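Local coordinates for glycosyl hydrolases family 31 family protein (Aspergillus niger, PDB 6DRU), which catalyses the release of alpha-xylose from the non-reducing terminal glucose of xyloglucan oligosaccharides, as an alpha-xylosidase of glycoside hydrolase family 31, at residues A[677-682]-A[693-698]; A[663-668]-A[689-694]; A[544-549]-A[586-591]. All blocks are in the same frame, centred on the assembly; numbering follows the deposited sequence.

Contact 1: residues A[677-682]-A[693-698]; sequences WTYWWT and KVPAPL
Tyr679 lays one face of its ring against Val694 and sends its hydroxyl past it to the backbone of Pro695. The valine stands over the ring rather than beside it: its CB lies 3.9 Å from the centroid of the Tyr679 ring and 22° off the normal, a CH-pi contact displaced toward the rim. Both valine methyls join in, CG2 reaching the outer half of the ring at CE1 of Tyr679 (3.5 Å from CG2 of Val694) and CG1 resting farther in, near CD1. With its CG anti to the backbone N (chi1 -165°), the tyrosine is extended across the space between the strands, whose nearest CA atoms, those of Tyr679 and Val694, are 8.1 Å apart.

At the end of this reach the OH of Tyr679 donates a hydrogen bond to the O of Pro695, 2.7 Å away. The donor stands above the carbonyl plane, 39° out of it, and not on a lone pair. CG of Pro695 comes near CE2 of the tyrosine, and CG2 of Thr682, lying in the plane of the tyrosine ring at its edge, meets CG of Pro695 at 3.8 Å. Phe704 of strand 703-705 packs against both Tyr679 and Val694. The contact is apolar but for one link: a buried phenol bonded to a main-chain carbonyl joins two strands of different sheets, with no backbone hydrogen bonds between them.

Contact 2: residues A[663-668]-A[689-694]; sequences PVYLPQ and GQVVKV
Gly689 N donates to the O of Leu666 at 2.8 Å, and Gln690 N turns to the same oxygen in a weak, longer bond. Two successive residues thus face Leu666, which makes this a G1 beta bulge. The positive phi of Gly689, 92°, is the one expected at the first position of such a bulge, where glycine is the usual residue. Gly689 has the most surface buried here, followed by Pro663 and Leu666. Gln690 returns the pairing, its O accepting from Leu666 N at 3.0 Å.

Beyond the bulge the ladder is regular: Val664 and Val692 form a hydrogen-bonded pair with two nearly straight bonds. Pro663, without an N-H, occupies a non-hydrogen-bonded position opposite Lys693. Its CA offers a C-H to the O of Val692 at 3.3 Å, so that oxygen meets both Val664 N and this carbon. The proline CB also touches CG1 of Val691 and CG of Lys693. Tyr665 shares this face of the sheet, meeting CG2 of Val691 with its ring edge, CD1 to CG2 being 3.5 Å.

On the other face, Leu666 has its CG anti to the carbonyl carbon (chi1 -57°) and crosses Val692 at about a right angle, which brings CD1 of the leucine to 3.7 Å from CG2 of the valine. Trp677 of strand 677-679 also packs on this leucine. Val664, Leu666 and Val692 all touch Phe704 of strand 703-705, while Tyr686 of strand 685-686 adjoins Leu666 and Val692; the ribbon of strands 661-666 and 690-695 is thereby packed against the six-stranded sheet.

Contact 3: residues A[544-549]-A[586-591]; sequences WLAWTT and VSYIHL
One face of the Tyr588 ring is covered by Ala546, whose CB stands 3.5 Å above the ring plane and somewhat toward the rim. This methyl forms a CH-pi contact, 3.6 Å from the centroid of the Tyr588 ring and 17° off its normal, and it approaches CZ and CE2 of the tyrosine most closely. Thr549 comes in obliquely near the other end of the ring, its OG1 3.5 Å from both CB and CD1 of Tyr588. CD1 of Leu545 lies 4.2 Å from CB of Tyr588.

The two threonine branches diverge. OG1 is anti to the carbonyl carbon (chi1 -45°) and turns back to donate to the O of Ala546 at 3.1 Å; Thr549 N reaches the same oxygen from the same face of its plane. CG2 goes the other way, toward the second helix, where it lies beside Tyr588 O and 4.2 Å from CG of Leu591. No hydrogen bond crosses between the segments. The phenol OH is instead bonded to the O of Gln699, and Trp681 and Ile701 also touch the Tyr588 side chain. Met554 of strand 554-555 also packs on Leu545 and Thr549. Helix 535-548 lies between barrel strands 513-514 and 554-555 in the chain, and helix 582-594 follows strand 554-555, so the contact packs together two successive outer helices of the family 31 (beta/alpha)8 barrel.

Overall arrangement
From the N terminus, contact 3 comes first: helix 535-548 is met by helix 582-594, closing a loop of 36 intervening residues that contains strand 554-555. It is complete before the other two begin. Contact 2 then opens at 663-668, contact 1 opens at 677-682, and their closing segments overlap at 693-694, contact 1 running a little farther along the chain. They also touch directly, Trp677 NE1 hydrogen-bonding to Pro667 O. Of the two, contact 1 reaches contact 3, with Trp680 packing on Leu591, whereas contacts 2 and 3 remain about 11 Å apart at their nearest atoms. Contact 3 packs two barrel helices, contact 2 pairs two strands of the C-terminal domain, and contact 1 joins that pair to strand 677-679.

Contact 1: residues A[677-682]-A[693-698]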
loop_
_atom_site.group_PDB
_atom_site.type_symbol
_atom_site.label_atom_id
_atom_site.label_comp_id
_atom_site.label_asym_id
_atom_site.label_seq_id
_atom_site.Cartn_x
_atom_site.Cartn_y
_atom_site.Cartn_z
ATOM N N TRP A 677 -57.126 -23.341 -6.307
ATOM C CA TRP A 677 -56.214 -23.905 -5.319
ATOM C C TRP A 677 -56.882 -25.082 -4.618
ATOM O O TRP A 677 -57.934 -24.920 -3.989
ATOM C CB TRP A 677 -55.786 -22.844 -4.305
ATOM C CG TRP A 677 -55.019 -21.709 -4.911
ATOM C CD1 TRP A 677 -55.454 -20.429 -5.092
ATOM C CD2 TRP A 677 -53.678 -21.752 -5.417
ATOM N NE1 TRP A 677 -54.469 -19.673 -5.678
ATOM C CE2 TRP A 677 -53.368 -20.461 -5.888
ATOM C CE3 TRP A 677 -52.709 -22.757 -5.516
ATOM C CZ2 TRP A 677 -52.130 -20.147 -6.451
ATOM C CZ3 TRP A 677 -51.480 -22.443 -6.072
ATOM C CH2 TRP A 677 -51.204 -21.150 -6.535
ATOM N N THR A 678 -56.266 -26.256 -4.716
ATOM C CA THR A 678 -56.748 -27.468 -4.068
ATOM C C THR A 678 -55.772 -27.858 -2.969
ATOM O O THR A 678 -54.588 -28.082 -3.240
ATOM C CB THR A 678 -56.900 -28.610 -5.071
ATOM O OG1 THR A 678 -57.795 -28.216 -6.119
ATOM C CG2 THR A 678 -57.438 -29.856 -4.385
ATOM N N TYR A 679 -56.266 -27.932 -1.736
ATOM C CA TYR A 679 -55.426 -28.357 -0.626
ATOM C C TYR A 679 -55.081 -29.835 -0.769
ATOM O O TYR A 679 -55.930 -30.657 -1.122
ATOM C CB TYR A 679 -56.128 -28.093 0.704
ATOM C CG TYR A 679 -55.210 -28.164 1.900
ATOM C CD1 TYR A 679 -54.097 -27.338 1.993
ATOM C CD2 TYR A 679 -55.467 -29.036 2.948
ATOM C CE1 TYR A 679 -53.254 -27.394 3.084
ATOM C CE2 TYR A 679 -54.632 -29.097 4.047
ATOM C CZ TYR A 679 -53.527 -28.273 4.111
ATOM O OH TYR A 679 -52.694 -28.331 5.204
ATOM N N TRP A 680 -53.816 -30.166 -0.500
ATOM C CA TRP A 680 -53.322 -31.508 -0.790
ATOM C C TRP A 680 -53.975 -32.557 0.102
ATOM O O TRP A 680 -54.284 -33.661 -0.358
ATOM C CB TRP A 680 -51.803 -31.548 -0.631
ATOM C CG TRP A 680 -51.184 -32.842 -1.057
ATOM C CD1 TRP A 680 -50.975 -33.949 -0.284
ATOM C CD2 TRP A 680 -50.687 -33.165 -2.362
ATOM N NE1 TRP A 680 -50.380 -34.941 -1.029
ATOM C CE2 TRP A 680 -50.193 -34.484 -2.307
ATOM C CE3 TRP A 680 -50.614 -32.466 -3.572
ATOM C CZ2 TRP A 680 -49.632 -35.117 -3.415
ATOM C CZ3 TRP A 680 -50.058 -33.097 -4.672
ATOM C CH2 TRP A 680 -49.574 -34.409 -4.585
ATOM N N TRP A 681 -54.193 -32.234 1.376
ATOM C CA TRP A 681 -54.598 -33.242 2.346
ATOM C C TRP A 681 -56.106 -33.394 2.477
ATOM O O TRP A 681 -56.570 -34.453 2.915
ATOM C CB TRP A 681 -53.990 -32.916 3.712
ATOM C CG TRP A 681 -52.512 -32.721 3.639
ATOM C CD1 TRP A 681 -51.833 -31.549 3.789
ATOM C CD2 TRP A 681 -51.528 -33.724 3.357
ATOM N NE1 TRP A 681 -50.486 -31.762 3.637
ATOM C CE2 TRP A 681 -50.271 -33.088 3.371
ATOM C CE3 TRP A 681 -51.587 -35.098 3.104
ATOM C CZ2 TRP A 681 -49.083 -33.778 3.141
ATOM C CZ3 TRP A 681 -50.407 -35.781 2.876
ATOM C CH2 TRP A 681 -49.172 -35.121 2.895
ATOM N N THR A 682 -56.881 -32.374 2.113
ATOM C CA THR A 682 -58.332 -32.444 2.199
ATOM C C THR A 682 -59.020 -32.411 0.843
ATOM O O THR A 682 -60.235 -32.629 0.782
ATOM C CB THR A 682 -58.874 -31.293 3.060
ATOM O OG1 THR A 682 -58.773 -30.061 2.336
ATOM C CG2 THR A 682 -58.087 -31.179 4.356
ATOM N N LYS A 693 -56.878 -20.408 6.539
ATOM C CA LYS A 693 -56.309 -21.185 7.635
ATOM C C LYS A 693 -56.671 -22.650 7.416
ATOM O O LYS A 693 -57.828 -23.045 7.592
ATOM C CB LYS A 693 -56.813 -20.682 8.986
ATOM C CG LYS A 693 -56.200 -19.356 9.415
ATOM C CD LYS A 693 -57.141 -18.571 10.318
ATOM C CE LYS A 693 -56.716 -17.112 10.436
ATOM N NZ LYS A 693 -56.899 -16.376 9.151
ATOM N N VAL A 694 -55.683 -23.451 7.031
ATOM C CA VAL A 694 -55.906 -24.847 6.665
ATOM C C VAL A 694 -55.481 -25.766 7.804
ATOM O O VAL A 694 -54.649 -25.378 8.638
ATOM C CB VAL A 694 -55.170 -25.191 5.362
ATOM C CG1 VAL A 694 -55.708 -24.340 4.236
ATOM C CG2 VAL A 694 -53.677 -24.967 5.532
ATOM N N PRO A 695 -56.030 -26.979 7.887
ATOM C CA PRO A 695 -55.597 -27.929 8.923
ATOM C C PRO A 695 -54.163 -28.374 8.681
ATOM O O PRO A 695 -53.834 -28.914 7.622
ATOM C CB PRO A 695 -56.584 -29.093 8.771
ATOM C CG PRO A 695 -57.049 -29.004 7.354
ATOM C CD PRO A 695 -57.099 -27.538 7.040
ATOM N N ALA A 696 -53.309 -28.149 9.676
ATOM C CA ALA A 696 -51.892 -28.494 9.597
ATOM C C ALA A 696 -51.497 -29.308 10.821
ATOM O O ALA A 696 -50.849 -28.792 11.741
ATOM C CB ALA A 696 -51.026 -27.240 9.471
ATOM N N PRO A 697 -51.877 -30.591 10.871
ATOM C CA PRO A 697 -51.344 -31.463 11.926
ATOM C C PRO A 697 -49.865 -31.736 11.700
ATOM O O PRO A 697 -49.299 -31.280 10.700
ATOM C CB PRO A 697 -52.191 -32.734 11.795
ATOM C CG PRO A 697 -52.605 -32.751 10.365
ATOM C CD PRO A 697 -52.790 -31.312 9.966
ATOM N N LEU A 698 -49.224 -32.483 12.602
ATOM C CA LEU A 698 -47.779 -32.655 12.502
ATOM C C LEU A 698 -47.380 -33.469 11.278
ATOM O O LEU A 698 -46.268 -33.292 10.765
ATOM C CB LEU A 698 -47.235 -33.304 13.779
ATOM C CG LEU A 698 -45.813 -33.867 13.755
ATOM C CD1 LEU A 698 -44.804 -32.733 13.722
ATOM C CD2 LEU A 698 -45.569 -34.764 14.955
#

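Contact 2: residues A[663-668]-A[689-694]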
loop_
_atom_site.group_PDB
_atom_site.type_symbol
_atom_site.label_atom_id
_atom_site.label_comp_id
_atom_site.label_asym_id
_atom_site.label_seq_id
_atom_site.Cartn_x
_atom_site.Cartn_y
_atom_site.Cartn_z
ATOM N N PRO A 663 -51.890 -20.340 8.600
ATOM C CA PRO A 663 -52.450 -19.377 7.646
ATOM C C PRO A 663 -51.610 -19.266 6.384
ATOM O O PRO A 663 -50.463 -18.810 6.431
ATOM C CB PRO A 663 -52.455 -18.067 8.441
ATOM C CG PRO A 663 -51.353 -18.235 9.481
ATOM C CD PRO A 663 -50.957 -19.698 9.540
ATOM N N VAL A 664 -52.173 -19.673 5.251
ATOM C CA VAL A 664 -51.486 -19.646 3.965
ATOM C C VAL A 664 -52.172 -18.624 3.073
ATOM O O VAL A 664 -53.403 -18.629 2.947
ATOM C CB VAL A 664 -51.480 -21.034 3.301
ATOM C CG1 VAL A 664 -50.810 -20.964 1.938
ATOM C CG2 VAL A 664 -50.789 -22.048 4.198
ATOM N N TYR A 665 -51.383 -17.750 2.456
ATOM C CA TYR A 665 -51.907 -16.799 1.486
ATOM C C TYR A 665 -51.939 -17.447 0.108
ATOM O O TYR A 665 -50.891 -17.783 -0.453
ATOM C CB TYR A 665 -51.074 -15.519 1.444
ATOM C CG TYR A 665 -51.565 -14.562 0.383
ATOM C CD1 TYR A 665 -52.717 -13.815 0.582
ATOM C CD2 TYR A 665 -50.890 -14.420 -0.822
ATOM C CE1 TYR A 665 -53.182 -12.949 -0.382
ATOM C CE2 TYR A 665 -51.347 -13.551 -1.794
ATOM C CZ TYR A 665 -52.495 -12.819 -1.567
ATOM O OH TYR A 665 -52.962 -11.951 -2.523
ATOM N N LEU A 666 -53.143 -17.623 -0.435
ATOM C CA LEU A 666 -53.302 -18.132 -1.789
ATOM C C LEU A 666 -53.306 -16.953 -2.750
ATOM O O LEU A 666 -54.224 -16.119 -2.685
ATOM C CB LEU A 666 -54.590 -18.927 -1.915
ATOM C CG LEU A 666 -54.701 -20.101 -0.948
ATOM C CD1 LEU A 666 -56.119 -20.624 -0.921
ATOM C CD2 LEU A 666 -53.724 -21.201 -1.329
ATOM N N PRO A 667 -52.318 -16.823 -3.631
ATOM C CA PRO A 667 -52.289 -15.675 -4.541
ATOM C C PRO A 667 -53.408 -15.744 -5.569
ATOM O O PRO A 667 -53.993 -16.796 -5.839
ATOM C CB PRO A 667 -50.913 -15.783 -5.213
ATOM C CG PRO A 667 -50.128 -16.741 -4.356
ATOM C CD PRO A 667 -51.135 -17.683 -3.789
ATOM N N GLN A 668 -53.697 -14.585 -6.151
ATOM C CA GLN A 668 -54.666 -14.489 -7.231
ATOM C C GLN A 668 -54.047 -15.004 -8.524
ATOM O O GLN A 668 -52.862 -14.778 -8.791
ATOM C CB GLN A 668 -55.122 -13.040 -7.402
ATOM C CG GLN A 668 -56.185 -12.833 -8.457
ATOM C CD GLN A 668 -57.579 -12.894 -7.880
ATOM O OE1 GLN A 668 -58.211 -13.951 -7.859
ATOM N NE2 GLN A 668 -58.072 -11.754 -7.406
ATOM N N GLY A 689 -56.556 -15.005 -3.864
ATOM C CA GLY A 689 -56.594 -13.633 -3.403
ATOM C C GLY A 689 -56.961 -13.447 -1.950
ATOM O O GLY A 689 -57.455 -12.373 -1.586
ATOM N N GLN A 690 -56.732 -14.448 -1.104
ATOM C CA GLN A 690 -57.107 -14.367 0.299
ATOM C C GLN A 690 -56.180 -15.250 1.123
ATOM O O GLN A 690 -55.481 -16.118 0.593
ATOM C CB GLN A 690 -58.561 -14.791 0.511
ATOM C CG GLN A 690 -58.925 -16.049 -0.257
ATOM C CD GLN A 690 -60.049 -16.826 0.389
ATOM O OE1 GLN A 690 -60.579 -16.431 1.427
ATOM N NE2 GLN A 690 -60.417 -17.946 -0.224
ATOM N N VAL A 691 -56.188 -15.018 2.432
ATOM C CA VAL A 691 -55.464 -15.849 3.386
ATOM C C VAL A 691 -56.437 -16.858 3.977
ATOM O O VAL A 691 -57.510 -16.486 4.468
ATOM C CB VAL A 691 -54.818 -15.001 4.494
ATOM C CG1 VAL A 691 -54.212 -15.903 5.565
ATOM C CG2 VAL A 691 -53.763 -14.079 3.912
ATOM N N VAL A 692 -56.069 -18.133 3.926
ATOM C CA VAL A 692 -56.907 -19.206 4.441
ATOM C C VAL A 692 -56.142 -19.937 5.536
ATOM O O VAL A 692 -54.913 -20.054 5.492
ATOM C CB VAL A 692 -57.346 -20.179 3.322
ATOM C CG1 VAL A 692 -58.045 -19.419 2.205
ATOM C CG2 VAL A 692 -56.156 -20.952 2.774
ATOM N N LYS A 693 -56.878 -20.408 6.539
ATOM C CA LYS A 693 -56.309 -21.185 7.635
ATOM C C LYS A 693 -56.671 -22.650 7.416
ATOM O O LYS A 693 -57.828 -23.045 7.592
ATOM C CB LYS A 693 -56.813 -20.682 8.986
ATOM C CG LYS A 693 -56.200 -19.356 9.415
ATOM C CD LYS A 693 -57.141 -18.571 10.318
ATOM C CE LYS A 693 -56.716 -17.112 10.436
ATOM N NZ LYS A 693 -56.899 -16.376 9.151
ATOM N N VAL A 694 -55.683 -23.451 7.031
ATOM C CA VAL A 694 -55.906 -24.847 6.665
ATOM C C VAL A 694 -55.481 -25.766 7.804
ATOM O O VAL A 694 -54.649 -25.378 8.638
ATOM C CB VAL A 694 -55.170 -25.191 5.362
ATOM C CG1 VAL A 694 -55.708 -24.340 4.236
ATOM C CG2 VAL A 694 -53.677 -24.967 5.532
#

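Contact 3: residues A[544-549]-A[586-591]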
loop_
_atom_site.group_PDB
_atom_site.type_symbol
_atom_site.label_atom_id
_atom_site.label_comp_id
_atom_site.label_asym_id
_atom_site.label_seq_id
_atom_site.Cartn_x
_atom_site.Cartn_y
_atom_site.Cartn_z
ATOM N N TRP A 544 -39.485 -30.055 9.591
ATOM C CA TRP A 544 -38.386 -29.723 8.690
ATOM C C TRP A 544 -38.228 -30.778 7.600
ATOM O O TRP A 544 -38.082 -30.448 6.418
ATOM C CB TRP A 544 -37.097 -29.574 9.498
ATOM C CG TRP A 544 -36.098 -28.619 8.925
ATOM C CD1 TRP A 544 -35.769 -28.461 7.611
ATOM C CD2 TRP A 544 -35.289 -27.691 9.656
ATOM N NE1 TRP A 544 -34.805 -27.491 7.478
ATOM C CE2 TRP A 544 -34.493 -27.002 8.720
ATOM C CE3 TRP A 544 -35.161 -27.374 11.012
ATOM C CZ2 TRP A 544 -33.584 -26.017 9.096
ATOM C CZ3 TRP A 544 -34.256 -26.397 11.384
ATOM C CH2 TRP A 544 -33.481 -25.729 10.430
ATOM N N LEU A 545 -38.244 -32.058 7.986
ATOM C CA LEU A 545 -38.101 -33.139 7.014
ATOM C C LEU A 545 -39.225 -33.112 5.986
ATOM O O LEU A 545 -39.010 -33.432 4.812
ATOM C CB LEU A 545 -38.062 -34.486 7.744
ATOM C CG LEU A 545 -37.625 -35.754 7.000
ATOM C CD1 LEU A 545 -38.767 -36.381 6.209
ATOM C CD2 LEU A 545 -36.443 -35.459 6.090
ATOM N N ALA A 546 -40.434 -32.738 6.411
ATOM C CA ALA A 546 -41.551 -32.648 5.478
ATOM C C ALA A 546 -41.302 -31.579 4.422
ATOM O O ALA A 546 -41.669 -31.751 3.253
ATOM C CB ALA A 546 -42.848 -32.365 6.236
ATOM N N TRP A 547 -40.673 -30.467 4.814
ATOM C CA TRP A 547 -40.409 -29.391 3.865
ATOM C C TRP A 547 -39.403 -29.817 2.805
ATOM O O TRP A 547 -39.538 -29.451 1.631
ATOM C CB TRP A 547 -39.915 -28.149 4.604
ATOM C CG TRP A 547 -39.494 -27.042 3.689
ATOM C CD1 TRP A 547 -40.142 -26.613 2.567
ATOM C CD2 TRP A 547 -38.323 -26.226 3.812
ATOM N NE1 TRP A 547 -39.451 -25.577 1.986
ATOM C CE2 TRP A 547 -38.330 -25.321 2.731
ATOM C CE3 TRP A 547 -37.272 -26.171 4.731
ATOM C CZ2 TRP A 547 -37.326 -24.375 2.545
ATOM C CZ3 TRP A 547 -36.277 -25.231 4.545
ATOM C CH2 TRP A 547 -36.311 -24.344 3.462
ATOM N N THR A 548 -38.386 -30.590 3.197
ATOM C CA THR A 548 -37.361 -31.006 2.247
ATOM C C THR A 548 -37.926 -31.880 1.135
ATOM O O THR A 548 -37.280 -32.025 0.091
ATOM C CB THR A 548 -36.239 -31.748 2.973
ATOM O OG1 THR A 548 -36.737 -32.993 3.478
ATOM C CG2 THR A 548 -35.717 -30.912 4.128
ATOM N N THR A 549 -39.109 -32.466 1.334
ATOM C CA THR A 549 -39.764 -33.192 0.250
ATOM C C THR A 549 -40.063 -32.277 -0.929
ATOM O O THR A 549 -39.999 -32.709 -2.085
ATOM C CB THR A 549 -41.056 -33.840 0.751
ATOM O OG1 THR A 549 -40.821 -34.465 2.020
ATOM C CG2 THR A 549 -41.550 -34.886 -0.243
ATOM N N VAL A 586 -41.301 -41.803 6.977
ATOM C CA VAL A 586 -41.247 -42.712 5.837
ATOM C C VAL A 586 -42.300 -42.348 4.795
ATOM O O VAL A 586 -42.095 -42.564 3.594
ATOM C CB VAL A 586 -41.392 -44.168 6.321
ATOM C CG1 VAL A 586 -41.417 -45.131 5.146
ATOM C CG2 VAL A 586 -40.251 -44.523 7.265
ATOM N N SER A 587 -43.428 -41.775 5.223
ATOM C CA SER A 587 -44.452 -41.367 4.267
ATOM C C SER A 587 -43.936 -40.277 3.337
ATOM O O SER A 587 -44.184 -40.315 2.126
ATOM C CB SER A 587 -45.703 -40.890 5.004
ATOM O OG SER A 587 -45.492 -39.621 5.601
ATOM N N TYR A 588 -43.211 -39.298 3.884
ATOM C CA TYR A 588 -42.656 -38.242 3.046
ATOM C C TYR A 588 -41.530 -38.757 2.160
ATOM O O TYR A 588 -41.307 -38.217 1.071
ATOM C CB TYR A 588 -42.178 -37.082 3.918
ATOM C CG TYR A 588 -43.304 -36.178 4.366
ATOM C CD1 TYR A 588 -43.881 -35.271 3.485
ATOM C CD2 TYR A 588 -43.799 -36.237 5.662
ATOM C CE1 TYR A 588 -44.915 -34.445 3.885
ATOM C CE2 TYR A 588 -44.831 -35.414 6.071
ATOM C CZ TYR A 588 -45.385 -34.520 5.178
ATOM O OH TYR A 588 -46.411 -33.697 5.577
ATOM N N ILE A 589 -40.810 -39.789 2.605
ATOM C CA ILE A 589 -39.819 -40.427 1.741
ATOM C C ILE A 589 -40.502 -41.055 0.533
ATOM O O ILE A 589 -40.038 -40.915 -0.605
ATOM C CB ILE A 589 -39.001 -41.463 2.535
ATOM C CG1 ILE A 589 -38.113 -40.764 3.566
ATOM C CG2 ILE A 589 -38.161 -42.316 1.595
ATOM C CD1 ILE A 589 -37.281 -41.715 4.399
ATOM N N HIS A 590 -41.615 -41.756 0.760
ATOM C CA HIS A 590 -42.359 -42.343 -0.350
ATOM C C HIS A 590 -42.983 -41.268 -1.234
ATOM O O HIS A 590 -42.996 -41.401 -2.463
ATOM C CB HIS A 590 -43.432 -43.289 0.184
ATOM C CG HIS A 590 -42.911 -44.640 0.563
ATOM N ND1 HIS A 590 -42.873 -45.084 1.867
ATOM C CD2 HIS A 590 -42.412 -45.646 -0.192
ATOM C CE1 HIS A 590 -42.370 -46.306 1.899
ATOM N NE2 HIS A 590 -42.082 -46.670 0.663
ATOM N N LEU A 591 -43.512 -40.201 -0.628
ATOM C CA LEU A 591 -44.074 -39.105 -1.412
ATOM C C LEU A 591 -43.016 -38.471 -2.307
ATOM O O LEU A 591 -43.308 -38.065 -3.438
ATOM C CB LEU A 591 -44.691 -38.057 -0.486
ATOM C CG LEU A 591 -45.211 -36.781 -1.153
ATOM C CD1 LEU A 591 -46.304 -37.109 -2.161
ATOM C CD2 LEU A 591 -45.711 -35.789 -0.112
#